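Local coordinates for citrate synthase (Sulfolobus solfataricus, PDB 1O7X), which belongs to the citrate synthase family of largely helical enzymes and is assembled here as a dimer of two identical subunits, at residues T19-D22 with I27-Y30; G42-T47 with L179-E184; L50-K55 with K119-I124; S204-A209 with S337-W342; L298-F303 with I308-D313. All coordinates share one frame; numbering follows the deposited sequence.

How the interactions relate
Interactions 2, 3 and 4 are buried and form a connected block. Interactions 3 and 4 are helix-to-helix, while interaction 2 sets the start of helix 44-53 against the chain leaving helix 167-180. Helix 44-53 also serves interaction 3, and Leu-340 of interaction 4 packs against Met-51 and Leu-52. No hydrogen bond joins the paired segments in these three. Interactions 1 and 5 are only partly buried, pair segments close in sequence, and use backbone hydrogen bonds: four in the hairpin, one at the helix end. Segment 179-184 ties the set together: Asp-182 is hydrogen-bonded to Thr-19, Tyr-180 O to Arg-338 and Tyr-180 OH to Asp-313, and Thr-181 packs on Met-51. Interactions 1 and 4 also touch the second subunit.

Interaction 1 (T19-D22 with I27-Y30); sequences TFID and ILRY
Ile-21 and Leu-28 sit opposite one another as a non-hydrogen-bonded antiparallel pair, and CD1 of Leu-28 comes alongside CG1 of Ile-21 at 3.5 Å. Leu-28 has its CG anti to the backbone N (chi1 176°), which carries CD1 back over the neighbouring strand, where it also lies 3.9 Å from CG2 of Thr-19. Further along the same face Thr-19 and Tyr-30 run side by side, with Thr-19 OG1 3.8 Å from Tyr-30 CD2. This face is packed on the rest of the protein: Tyr-30 on Met-51 of helix 44-53, Leu-28 on the loop at His-183. Thr-19 OG1 is hydrogen-bonded to Asp-182, Tyr-30 OH to the carbonyl of Ile-178.

The other face, with Phe-20, Asp-22, Ile-27 and Arg-29, is partly exposed, yet the strands cover each other well there. Ile-27 CD1 lies alongside Asp-22 CB at 3.4 Å, and Ile-27 CG2 lies over one face of the Arg-29 guanidinium. The Phe-20 ring and that guanidinium have planes 16° apart but meet obliquely, CE2 to NH1 3.8 Å. Arg-29 NE bonds to Asn-34, while the Phe-20 ring meets Tyr-363 of the second subunit. Phe-20 N to Arg-29 O, 2.9 Å, is nearly straight; Asp-22 N to Ile-27 O is more bent, at 142°. Two antiparallel strands with a four-residue connection thus form a beta hairpin.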
# COMPACT_ATOMS: atom_id res chain seq x y z
N THR A 19 -0.79 -21.02 8.06
CA THR A 19 -0.25 -21.90 7.02
C THR A 19 1.05 -22.51 7.47
O THR A 19 1.91 -21.82 8.01
CB THR A 19 -0.01 -21.00 5.80
OG1 THR A 19 -1.26 -20.52 5.30
CG2 THR A 19 0.79 -21.70 4.72
N PHE A 20 1.16 -23.82 7.25
CA PHE A 20 2.38 -24.53 7.65
C PHE A 20 3.02 -25.17 6.43
O PHE A 20 2.36 -25.78 5.59
CB PHE A 20 2.05 -25.50 8.78
CG PHE A 20 3.20 -26.45 9.00
CD1 PHE A 20 4.32 -26.05 9.71
CD2 PHE A 20 3.14 -27.73 8.44
CE1 PHE A 20 5.38 -26.93 9.86
CE2 PHE A 20 4.20 -28.60 8.60
CZ PHE A 20 5.32 -28.20 9.31
N ILE A 21 4.31 -24.94 6.26
CA ILE A 21 5.07 -25.43 5.13
C ILE A 21 6.26 -26.24 5.60
O ILE A 21 6.87 -25.86 6.57
CB ILE A 21 5.60 -24.29 4.25
CG1 ILE A 21 4.45 -23.70 3.42
CG2 ILE A 21 6.69 -24.78 3.32
CD1 ILE A 21 4.44 -22.19 3.35
N ASP A 22 6.51 -27.35 4.92
CA ASP A 22 7.66 -28.20 5.22
C ASP A 22 8.45 -28.29 3.92
O ASP A 22 7.90 -28.91 3.01
CB ASP A 22 7.24 -29.55 5.75
CG ASP A 22 8.38 -30.41 6.24
OD1 ASP A 22 9.47 -30.39 5.66
OD2 ASP A 22 8.12 -31.12 7.24
N ILE A 27 5.42 -30.47 2.35
CA ILE A 27 4.09 -30.50 2.97
C ILE A 27 3.48 -29.10 3.11
O ILE A 27 4.01 -28.24 3.81
CB ILE A 27 4.10 -31.10 4.39
CG1 ILE A 27 5.06 -32.28 4.51
CG2 ILE A 27 2.71 -31.54 4.83
CD1 ILE A 27 5.52 -32.51 5.95
N LEU A 28 2.33 -28.88 2.50
CA LEU A 28 1.64 -27.61 2.62
C LEU A 28 0.31 -27.81 3.34
O LEU A 28 -0.59 -28.48 2.82
CB LEU A 28 1.41 -26.94 1.26
CG LEU A 28 0.59 -25.65 1.29
CD1 LEU A 28 1.31 -24.54 2.05
CD2 LEU A 28 0.27 -25.18 -0.12
N ARG A 29 0.14 -27.24 4.53
CA ARG A 29 -1.16 -27.41 5.19
C ARG A 29 -1.73 -26.06 5.61
O ARG A 29 -1.03 -25.10 5.92
CB ARG A 29 -1.10 -28.32 6.40
CG ARG A 29 -0.11 -29.47 6.46
CD ARG A 29 -0.58 -30.51 7.46
NE ARG A 29 0.06 -31.79 7.25
CZ ARG A 29 1.11 -32.20 7.95
NH1 ARG A 29 1.64 -31.45 8.90
NH2 ARG A 29 1.62 -33.40 7.68
N TYR A 30 -3.05 -25.98 5.65
CA TYR A 30 -3.77 -24.80 6.07
C TYR A 30 -4.54 -25.17 7.34
O TYR A 30 -5.48 -25.94 7.29
CB TYR A 30 -4.78 -24.33 5.04
CG TYR A 30 -4.32 -23.82 3.71
CD1 TYR A 30 -5.21 -23.87 2.64
CD2 TYR A 30 -3.07 -23.26 3.48
CE1 TYR A 30 -4.88 -23.40 1.39
CE2 TYR A 30 -2.71 -22.78 2.23
CZ TYR A 30 -3.62 -22.86 1.20
OH TYR A 30 -3.29 -22.42 -0.05

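Interaction 2 (G42-T47 with L179-E184); sequences GSYEET and LYTDHE
The carbonyl oxygen of Ser-43 is gripped twice by Thr-47, the residue whose methyl group meets Thr-181: Thr-47 N and Thr-47 OG1 each lie 3.2 Å from Ser-43 O and reach it from opposite faces of the carbonyl plane. Ser-43 is the N-cap of helix 44-53, and its OG accepts from Glu-46 N at 3.0 Å, with 155° at the hydrogen. A further, weak bond runs from Ser-43 OG to Glu-45 OE1. These bonds cap the first turn of the helix, and Tyr-44 N is taken up by Asp-174 of helix 167-180.

Against this first turn comes segment 179-184, which leads from helix 167-180 into the following loop. Thr-181 alone carries its side of the contact. Its OG1 approaches the Tyr-44 ring at the edge, near the ring plane, 3.6 Å from CE1. Thr-47 slides past Thr-181 in the opposite direction. Its chi1 of -53° turns OG1 back toward its own helix and leaves CG2 to face Thr-181. No hydrogen bond crosses the contact. OG1 of Thr-181 is hydrogen-bonded to the carbonyl of Leu-177, one turn earlier. Leu-340 of helix 330-352 touches both Tyr-44 and Thr-181 and closes in on this buried junction. Beyond it, Tyr-44 OH probably makes a hydrogen bond to the carbonyl oxygen of Ser-337.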
# COMPACT_ATOMS: atom_id res chain seq x y z
N GLY A 42 -13.17 -30.60 -0.48
CA GLY A 42 -14.05 -29.44 -0.30
C GLY A 42 -13.90 -28.46 -1.46
O GLY A 42 -13.27 -28.71 -2.47
N SER A 43 -14.51 -27.29 -1.29
CA SER A 43 -14.45 -26.18 -2.21
C SER A 43 -13.66 -24.97 -1.68
O SER A 43 -13.24 -24.90 -0.52
CB SER A 43 -15.89 -25.65 -2.35
OG SER A 43 -16.16 -24.99 -1.12
N TYR A 44 -13.61 -23.93 -2.53
CA TYR A 44 -13.02 -22.67 -2.13
C TYR A 44 -13.80 -22.09 -0.95
O TYR A 44 -13.21 -21.62 0.01
CB TYR A 44 -12.93 -21.64 -3.25
CG TYR A 44 -12.21 -20.36 -2.84
CD1 TYR A 44 -11.01 -20.40 -2.16
CD2 TYR A 44 -12.76 -19.12 -3.11
CE1 TYR A 44 -10.36 -19.25 -1.78
CE2 TYR A 44 -12.12 -17.95 -2.73
CZ TYR A 44 -10.91 -18.03 -2.07
OH TYR A 44 -10.26 -16.86 -1.69
N GLU A 45 -15.12 -22.17 -0.97
CA GLU A 45 -15.99 -21.70 0.09
C GLU A 45 -15.66 -22.32 1.44
O GLU A 45 -15.67 -21.66 2.49
CB GLU A 45 -17.44 -22.04 -0.28
CG GLU A 45 -18.06 -21.16 -1.33
CD GLU A 45 -18.03 -21.73 -2.73
OE1 GLU A 45 -17.20 -22.63 -2.97
OE2 GLU A 45 -18.82 -21.30 -3.60
N GLU A 46 -15.34 -23.61 1.45
CA GLU A 46 -15.02 -24.32 2.68
C GLU A 46 -13.67 -23.81 3.19
O GLU A 46 -13.47 -23.67 4.39
CB GLU A 46 -15.01 -25.84 2.47
CG GLU A 46 -14.78 -26.59 3.79
CD GLU A 46 -14.52 -28.06 3.59
OE1 GLU A 46 -13.68 -28.38 2.74
OE2 GLU A 46 -15.15 -28.91 4.26
N THR A 47 -12.77 -23.47 2.27
CA THR A 47 -11.47 -22.90 2.61
C THR A 47 -11.65 -21.48 3.13
O THR A 47 -10.89 -21.00 3.98
CB THR A 47 -10.51 -22.93 1.41
OG1 THR A 47 -10.44 -24.27 0.91
CG2 THR A 47 -9.12 -22.48 1.85
N LEU A 179 -5.82 -23.55 -3.91
CA LEU A 179 -4.37 -23.71 -3.99
C LEU A 179 -3.55 -22.45 -3.80
O LEU A 179 -2.42 -22.61 -3.33
CB LEU A 179 -3.99 -24.37 -5.31
CG LEU A 179 -4.28 -25.87 -5.47
CD1 LEU A 179 -4.12 -26.30 -6.93
CD2 LEU A 179 -3.36 -26.69 -4.58
N TYR A 180 -4.02 -21.24 -4.12
CA TYR A 180 -3.19 -20.06 -4.01
C TYR A 180 -3.51 -19.20 -2.79
O TYR A 180 -2.94 -18.12 -2.60
CB TYR A 180 -3.31 -19.19 -5.25
CG TYR A 180 -2.34 -19.34 -6.38
CD1 TYR A 180 -2.80 -19.21 -7.69
CD2 TYR A 180 -1.00 -19.59 -6.18
CE1 TYR A 180 -1.93 -19.33 -8.76
CE2 TYR A 180 -0.13 -19.69 -7.25
CZ TYR A 180 -0.60 -19.57 -8.53
OH TYR A 180 0.25 -19.68 -9.60
N THR A 181 -4.41 -19.69 -1.96
CA THR A 181 -4.89 -18.98 -0.79
C THR A 181 -3.83 -18.38 0.11
O THR A 181 -4.01 -17.21 0.51
CB THR A 181 -5.81 -19.94 -0.01
OG1 THR A 181 -7.02 -20.05 -0.77
CG2 THR A 181 -6.13 -19.45 1.38
N ASP A 182 -2.79 -19.10 0.49
CA ASP A 182 -1.73 -18.57 1.32
C ASP A 182 -0.41 -19.28 1.10
O ASP A 182 -0.34 -20.45 0.67
CB ASP A 182 -2.07 -18.64 2.82
CG ASP A 182 -1.26 -17.62 3.58
OD1 ASP A 182 -1.47 -16.44 3.25
OD2 ASP A 182 -0.42 -17.87 4.44
N HIS A 183 0.67 -18.57 1.39
CA HIS A 183 2.01 -19.11 1.25
C HIS A 183 3.04 -18.08 1.68
O HIS A 183 3.35 -17.08 1.02
CB HIS A 183 2.23 -19.63 -0.19
CG HIS A 183 3.14 -20.83 -0.17
ND1 HIS A 183 2.68 -22.12 0.08
CD2 HIS A 183 4.48 -20.95 -0.33
CE1 HIS A 183 3.71 -22.93 0.07
NE2 HIS A 183 4.82 -22.28 -0.18
N GLU A 184 3.66 -18.33 2.84
CA GLU A 184 4.72 -17.47 3.36
C GLU A 184 4.23 -16.07 3.66
O GLU A 184 3.05 -15.79 3.79
CB GLU A 184 5.86 -17.39 2.34
CG GLU A 184 6.60 -18.70 2.10
CD GLU A 184 7.24 -18.67 0.72
OE1 GLU A 184 8.45 -18.40 0.66
OE2 GLU A 184 6.53 -18.91 -0.28

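Interaction 3 (L50-K55 with K119-I124); sequences LMLYGK and KAISII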
# COMPACT_ATOMS: atom_id res chain seq x y z
N LEU A 50 -12.83 -22.08 6.86
CA LEU A 50 -11.73 -22.59 7.66
C LEU A 50 -10.67 -21.55 7.98
O LEU A 50 -10.10 -21.40 9.06
CB LEU A 50 -11.10 -23.77 6.90
CG LEU A 50 -9.82 -24.38 7.46
CD1 LEU A 50 -10.03 -24.81 8.90
CD2 LEU A 50 -9.28 -25.55 6.65
N MET A 51 -10.31 -20.80 6.94
CA MET A 51 -9.26 -19.78 7.10
C MET A 51 -9.78 -18.73 8.08
O MET A 51 -9.10 -18.43 9.06
CB MET A 51 -8.88 -19.27 5.72
CG MET A 51 -7.96 -20.23 4.98
SD MET A 51 -6.39 -20.45 5.80
CE MET A 51 -5.21 -20.45 4.47
N LEU A 52 -11.00 -18.24 7.88
CA LEU A 52 -11.56 -17.22 8.73
C LEU A 52 -12.07 -17.65 10.09
O LEU A 52 -11.81 -16.95 11.08
CB LEU A 52 -12.65 -16.48 7.95
CG LEU A 52 -12.22 -15.71 6.69
CD1 LEU A 52 -13.40 -14.87 6.22
CD2 LEU A 52 -10.96 -14.88 6.87
N TYR A 53 -12.86 -18.72 10.19
CA TYR A 53 -13.42 -19.12 11.47
C TYR A 53 -12.57 -20.11 12.24
O TYR A 53 -12.93 -20.40 13.39
CB TYR A 53 -14.84 -19.67 11.31
CG TYR A 53 -15.82 -18.65 10.81
CD1 TYR A 53 -15.90 -18.31 9.47
CD2 TYR A 53 -16.69 -18.01 11.68
CE1 TYR A 53 -16.81 -17.37 9.01
CE2 TYR A 53 -17.59 -17.07 11.25
CZ TYR A 53 -17.65 -16.76 9.91
OH TYR A 53 -18.56 -15.82 9.46
N GLY A 54 -11.51 -20.65 11.67
CA GLY A 54 -10.63 -21.58 12.33
C GLY A 54 -10.95 -23.05 12.35
O GLY A 54 -10.26 -23.82 13.03
N LYS A 55 -11.99 -23.50 11.64
CA LYS A 55 -12.35 -24.91 11.62
C LYS A 55 -13.24 -25.24 10.42
O LYS A 55 -13.71 -24.34 9.72
CB LYS A 55 -13.09 -25.30 12.91
CG LYS A 55 -14.61 -25.26 12.82
CD LYS A 55 -15.19 -24.14 13.68
CE LYS A 55 -16.71 -24.10 13.53
NZ LYS A 55 -17.36 -23.66 14.81
N LYS A 119 -17.11 -9.11 7.33
CA LYS A 119 -16.58 -8.07 6.46
C LYS A 119 -15.63 -8.70 5.47
O LYS A 119 -15.74 -8.37 4.29
CB LYS A 119 -15.97 -6.97 7.30
CG LYS A 119 -15.88 -5.55 6.79
CD LYS A 119 -16.80 -5.20 5.65
CE LYS A 119 -16.34 -3.91 4.98
NZ LYS A 119 -17.23 -2.77 5.31
N ALA A 120 -14.76 -9.62 5.89
CA ALA A 120 -13.84 -10.28 4.95
C ALA A 120 -14.61 -11.08 3.92
O ALA A 120 -14.36 -11.03 2.72
CB ALA A 120 -12.82 -11.14 5.67
N ILE A 121 -15.67 -11.75 4.33
CA ILE A 121 -16.56 -12.48 3.42
C ILE A 121 -17.12 -11.53 2.36
O ILE A 121 -17.15 -11.88 1.18
CB ILE A 121 -17.73 -13.17 4.16
CG1 ILE A 121 -17.22 -14.39 4.96
CG2 ILE A 121 -18.87 -13.60 3.26
CD1 ILE A 121 -18.11 -14.58 6.18
N SER A 122 -17.55 -10.33 2.80
CA SER A 122 -18.11 -9.39 1.84
C SER A 122 -17.05 -8.88 0.87
O SER A 122 -17.38 -8.61 -0.28
CB SER A 122 -18.87 -8.25 2.49
OG SER A 122 -17.97 -7.30 3.03
N ILE A 123 -15.80 -8.83 1.28
CA ILE A 123 -14.70 -8.38 0.44
C ILE A 123 -14.30 -9.42 -0.58
O ILE A 123 -14.03 -9.07 -1.73
CB ILE A 123 -13.48 -7.96 1.29
CG1 ILE A 123 -13.95 -6.85 2.25
CG2 ILE A 123 -12.34 -7.52 0.39
CD1 ILE A 123 -12.96 -5.94 2.90
N ILE A 124 -14.29 -10.69 -0.20
CA ILE A 124 -13.93 -11.78 -1.12
C ILE A 124 -14.82 -11.76 -2.34
O ILE A 124 -14.37 -11.82 -3.48
CB ILE A 124 -13.97 -13.12 -0.38
CG1 ILE A 124 -12.73 -13.21 0.54
CG2 ILE A 124 -13.96 -14.31 -1.30
CD1 ILE A 124 -12.81 -14.33 1.55
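Helix-to-helix packing in the mainly helical body joins the C-terminal turn of helix 44-53 to helix 116-138, through Leu-52 and Tyr-53 on one side and Ala-120 and Ile-121 on the other. Leu-52 is directed toward the partner helix. Its CG stands anti to the carbonyl carbon (chi1 -63°), and from there one branch does the work: CD1 lies 3.8 Å from Ala-120 CB and 4.1 Å from Ile-121 CG1.

Tyr-53 reaches over with the far end of its ring. Its side chain crosses that of Ile-121 at about a right angle, and the methyl CD1 of Ile-121 comes to the ring edge near its plane, 3.5 Å from OH and 4.2 Å from CE1. Another ring, that of Tyr-49, stacks on Tyr-53 from one turn earlier in the same helix. Right after Tyr-53 the helix stops, with Gly-54 leaving helical geometry at a positive phi of 85°.

Other helices complete the surroundings: Ala-120 also touches Leu-343 and Ile-347 of helix 330-352, and Ile-121 packs on Leu-65 and Leu-69 of helix 59-70. The contact is thus helix-to-helix packing of apolar side chains within the mainly helical citrate synthase fold.

Interaction 4 (S204-A209 with S337-W342); sequences SSLTAA and SRTLGW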
# COMPACT_ATOMS: atom_id res chain seq x y z
N SER A 204 -8.24 -0.73 2.23
CA SER A 204 -6.94 -0.07 2.14
C SER A 204 -5.78 -1.03 2.30
O SER A 204 -4.77 -0.93 1.60
CB SER A 204 -6.93 1.08 3.13
OG SER A 204 -7.65 2.18 2.59
N SER A 205 -5.88 -2.04 3.19
CA SER A 205 -4.77 -2.98 3.35
C SER A 205 -4.58 -3.80 2.08
O SER A 205 -3.49 -4.12 1.61
CB SER A 205 -5.01 -3.81 4.61
OG SER A 205 -5.65 -2.99 5.56
N LEU A 206 -5.72 -4.14 1.48
CA LEU A 206 -5.65 -4.85 0.20
C LEU A 206 -4.95 -3.96 -0.83
O LEU A 206 -4.01 -4.38 -1.50
CB LEU A 206 -7.03 -5.34 -0.19
CG LEU A 206 -7.50 -6.67 0.42
CD1 LEU A 206 -8.93 -6.99 -0.00
CD2 LEU A 206 -6.61 -7.82 -0.00
N THR A 207 -5.26 -2.66 -0.90
CA THR A 207 -4.65 -1.74 -1.84
C THR A 207 -3.15 -1.82 -1.60
O THR A 207 -2.39 -1.99 -2.56
CB THR A 207 -5.22 -0.32 -1.75
OG1 THR A 207 -6.63 -0.27 -2.02
CG2 THR A 207 -4.58 0.62 -2.77
N ALA A 208 -2.70 -1.75 -0.35
CA ALA A 208 -1.28 -1.87 -0.04
C ALA A 208 -0.66 -3.16 -0.59
O ALA A 208 0.44 -3.10 -1.20
CB ALA A 208 -1.08 -1.78 1.46
N ALA A 209 -1.28 -4.32 -0.37
CA ALA A 209 -0.83 -5.61 -0.86
C ALA A 209 -0.74 -5.64 -2.39
O ALA A 209 0.23 -6.12 -2.96
CB ALA A 209 -1.77 -6.77 -0.52
N SER A 337 -7.31 -15.31 -5.70
CA SER A 337 -7.07 -16.42 -4.79
C SER A 337 -6.48 -15.95 -3.47
O SER A 337 -7.19 -16.05 -2.46
CB SER A 337 -6.14 -17.45 -5.43
OG SER A 337 -5.93 -18.52 -4.56
N ARG A 338 -5.29 -15.34 -3.48
CA ARG A 338 -4.59 -14.85 -2.30
C ARG A 338 -5.30 -13.77 -1.50
O ARG A 338 -4.94 -13.57 -0.31
CB ARG A 338 -3.15 -14.49 -2.61
CG ARG A 338 -2.14 -14.23 -1.53
CD ARG A 338 -1.71 -15.40 -0.65
NE ARG A 338 -1.22 -16.50 -1.47
CZ ARG A 338 0.05 -16.70 -1.75
NH1 ARG A 338 0.92 -15.85 -1.19
NH2 ARG A 338 0.46 -17.66 -2.56
N THR A 339 -6.37 -13.13 -1.97
CA THR A 339 -7.11 -12.16 -1.18
C THR A 339 -7.52 -12.82 0.14
O THR A 339 -7.37 -12.16 1.18
CB THR A 339 -8.37 -11.56 -1.84
OG1 THR A 339 -8.03 -10.77 -2.97
CG2 THR A 339 -9.13 -10.63 -0.90
N LEU A 340 -8.00 -14.04 0.16
CA LEU A 340 -8.33 -14.83 1.34
C LEU A 340 -7.22 -14.84 2.40
O LEU A 340 -7.41 -14.47 3.54
CB LEU A 340 -8.51 -16.31 0.99
CG LEU A 340 -8.89 -17.24 2.15
CD1 LEU A 340 -9.94 -16.60 3.07
CD2 LEU A 340 -9.42 -18.57 1.60
N GLY A 341 -6.03 -15.21 1.94
CA GLY A 341 -4.86 -15.25 2.79
C GLY A 341 -4.55 -13.88 3.40
O GLY A 341 -4.04 -13.83 4.52
N TRP A 342 -4.74 -12.83 2.60
CA TRP A 342 -4.49 -11.45 3.03
C TRP A 342 -5.47 -11.13 4.16
O TRP A 342 -5.07 -10.88 5.31
CB TRP A 342 -4.61 -10.50 1.83
CG TRP A 342 -3.49 -10.51 0.83
CD1 TRP A 342 -2.20 -10.88 1.10
CD2 TRP A 342 -3.51 -10.14 -0.55
NE1 TRP A 342 -1.43 -10.77 -0.03
CE2 TRP A 342 -2.22 -10.31 -1.06
CE3 TRP A 342 -4.49 -9.66 -1.43
CZ2 TRP A 342 -1.89 -10.03 -2.39
CZ3 TRP A 342 -4.20 -9.37 -2.75
CH2 TRP A 342 -2.89 -9.57 -3.21
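A single methyl group sits squarely over an indole: Ala-209 CB lies 3.7 Å from the centroid of the six-membered ring of Trp-342 and only 13° off the ring normal. This is a CH-pi contact over the face, with CE2 of Trp-342 the nearest atom to Ala-209 CB, at 3.6 Å. Trp-342 CG is anti to the carbonyl carbon (chi1 -75°), which lays the indole back along its own helix, and Arg-338 O lies above the opposite face, toward its rim.

Helix 202-213 and helix 330-352 cross here in the buried centre of the helical fold, their local axes 11.0 Å apart and inclined at 122°. Trp-342 and Leu-206 reach across this gap. Leu-206, one turn before Ala-209, approaches the same indole obliquely. Its CD1 meets Thr-339 CG2 at 3.8 Å, the two side chains crossing at about a right angle. Thr-339 meets Leu-206 with its methyl; its OG1 is hydrogen-bonded to the carbonyl of Ala-335. Trp-342 NE1 makes a weak hydrogen bond to Ser-188 of helix 187-197. Elsewhere on helix 202-213, Thr-207 packs against Thr-207 of the second subunit.

Interaction 5 (L298-F303 with I308-D313); sequences LGIKQF and IYPNTD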
# COMPACT_ATOMS: atom_id res chain seq x y z
N LEU A 298 13.27 -32.41 -18.97
CA LEU A 298 14.67 -32.04 -19.08
C LEU A 298 15.14 -31.25 -17.86
O LEU A 298 16.20 -31.51 -17.30
CB LEU A 298 14.94 -31.24 -20.35
CG LEU A 298 14.22 -31.64 -21.63
CD1 LEU A 298 14.87 -30.93 -22.82
CD2 LEU A 298 14.23 -33.14 -21.87
N GLY A 299 14.31 -30.29 -17.45
CA GLY A 299 14.63 -29.46 -16.29
C GLY A 299 14.89 -30.30 -15.06
O GLY A 299 15.94 -30.16 -14.43
N ILE A 300 13.96 -31.19 -14.73
CA ILE A 300 14.11 -32.07 -13.58
C ILE A 300 15.42 -32.84 -13.71
O ILE A 300 16.14 -32.98 -12.72
CB ILE A 300 12.92 -33.01 -13.35
CG1 ILE A 300 11.88 -32.31 -12.47
CG2 ILE A 300 13.33 -34.32 -12.68
CD1 ILE A 300 10.57 -33.03 -12.29
N LYS A 301 15.72 -33.31 -14.92
CA LYS A 301 16.96 -34.03 -15.17
C LYS A 301 18.16 -33.15 -14.88
O LYS A 301 19.14 -33.56 -14.24
CB LYS A 301 17.00 -34.55 -16.60
CG LYS A 301 16.50 -35.98 -16.75
CD LYS A 301 16.62 -36.49 -18.19
CE LYS A 301 15.47 -37.41 -18.56
NZ LYS A 301 14.48 -36.76 -19.47
N GLN A 302 18.09 -31.89 -15.29
CA GLN A 302 19.17 -30.95 -15.10
C GLN A 302 19.39 -30.41 -13.70
O GLN A 302 20.54 -30.26 -13.28
CB GLN A 302 18.94 -29.74 -16.04
CG GLN A 302 20.22 -28.97 -16.32
CD GLN A 302 21.09 -29.63 -17.37
OE1 GLN A 302 20.63 -30.48 -18.13
NE2 GLN A 302 22.35 -29.21 -17.41
N PHE A 303 18.32 -30.08 -12.97
CA PHE A 303 18.42 -29.47 -11.66
C PHE A 303 17.90 -30.19 -10.44
O PHE A 303 17.88 -29.54 -9.38
CB PHE A 303 17.65 -28.13 -11.71
CG PHE A 303 18.06 -27.22 -12.82
CD1 PHE A 303 17.21 -27.01 -13.90
CD2 PHE A 303 19.29 -26.59 -12.81
CE1 PHE A 303 17.59 -26.18 -14.94
CE2 PHE A 303 19.66 -25.75 -13.84
CZ PHE A 303 18.82 -25.56 -14.91
N ILE A 308 16.21 -28.33 -7.13
CA ILE A 308 15.47 -27.39 -7.96
C ILE A 308 14.48 -28.16 -8.84
O ILE A 308 14.80 -28.78 -9.83
CB ILE A 308 16.38 -26.52 -8.85
CG1 ILE A 308 17.44 -25.78 -8.03
CG2 ILE A 308 15.55 -25.49 -9.61
CD1 ILE A 308 18.55 -25.19 -8.88
N TYR A 309 13.24 -28.19 -8.38
CA TYR A 309 12.14 -28.90 -8.99
C TYR A 309 11.03 -27.94 -9.37
O TYR A 309 10.94 -26.83 -8.83
CB TYR A 309 11.56 -29.89 -7.97
CG TYR A 309 12.48 -30.92 -7.35
CD1 TYR A 309 13.45 -30.55 -6.42
CD2 TYR A 309 12.38 -32.26 -7.67
CE1 TYR A 309 14.29 -31.48 -5.85
CE2 TYR A 309 13.22 -33.21 -7.10
CZ TYR A 309 14.17 -32.81 -6.19
OH TYR A 309 15.02 -33.73 -5.61
N PRO A 310 10.15 -28.31 -10.29
CA PRO A 310 9.05 -27.47 -10.70
C PRO A 310 8.30 -26.86 -9.52
O PRO A 310 7.94 -27.63 -8.62
CB PRO A 310 8.13 -28.43 -11.45
CG PRO A 310 9.02 -29.49 -11.99
CD PRO A 310 10.16 -29.60 -11.01
N ASN A 311 8.04 -25.56 -9.55
CA ASN A 311 7.23 -24.90 -8.54
C ASN A 311 5.81 -24.60 -9.03
O ASN A 311 5.52 -24.74 -10.23
CB ASN A 311 7.88 -23.66 -7.96
CG ASN A 311 8.09 -22.52 -8.93
OD1 ASN A 311 7.18 -22.15 -9.67
ND2 ASN A 311 9.32 -22.01 -8.92
N THR A 312 4.89 -24.17 -8.17
CA THR A 312 3.52 -23.92 -8.55
C THR A 312 3.17 -22.99 -9.71
O THR A 312 2.04 -23.03 -10.23
CB THR A 312 2.68 -23.43 -7.35
OG1 THR A 312 1.31 -23.38 -7.82
CG2 THR A 312 3.09 -22.05 -6.91
N ASP A 313 4.08 -22.14 -10.16
CA ASP A 313 3.86 -21.22 -11.25
C ASP A 313 4.12 -21.80 -12.63
O ASP A 313 3.87 -21.15 -13.66
CB ASP A 313 4.79 -19.99 -11.07
CG ASP A 313 4.37 -19.16 -9.86
OD1 ASP A 313 3.15 -18.87 -9.76
OD2 ASP A 313 5.27 -18.83 -9.06
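Ile-300 and Pro-310 cross at about a right angle. The outer arm of the isoleucine lies against the CD-CG side of the proline ring, CG1 3.5 Å and CD1 3.7 Å from Pro-310 CD. Pro-310 is buried, with Phe-256 and Tyr-264 also touching it, whereas Ile-300 remains partly exposed at the end of its helix.

Phe-303 and Ile-308 are arranged differently, meeting at their roots: Phe-303 CB and Ile-308 CB stand 3.5 Å apart, while the phenyl ring is directed away. With chi1 at -53°, CG of Phe-303 lies anti to its carbonyl carbon, and the ring swings back along its own helix, where CG of Gln-302 sits over one face and Val-246 packs nearby. Ile-308 CD1 lies oblique to the ring.

The backbone supplies the one hydrogen bond across the contact, from Ile-308 N to Phe-303 O at 3.1 Å. It is somewhat bent, at 142°, and the donor is tilted 28° from the carbonyl plane.

Further on, Asn-311 OD1 accepts from Asp-313 N at 3.1 Å, and its ND2 bonds to the carbonyl of Gly-257. The whole arrangement is a turn at the C-terminal end of helix 283-303, followed by an Asx turn in the loop ahead of helix 316-323.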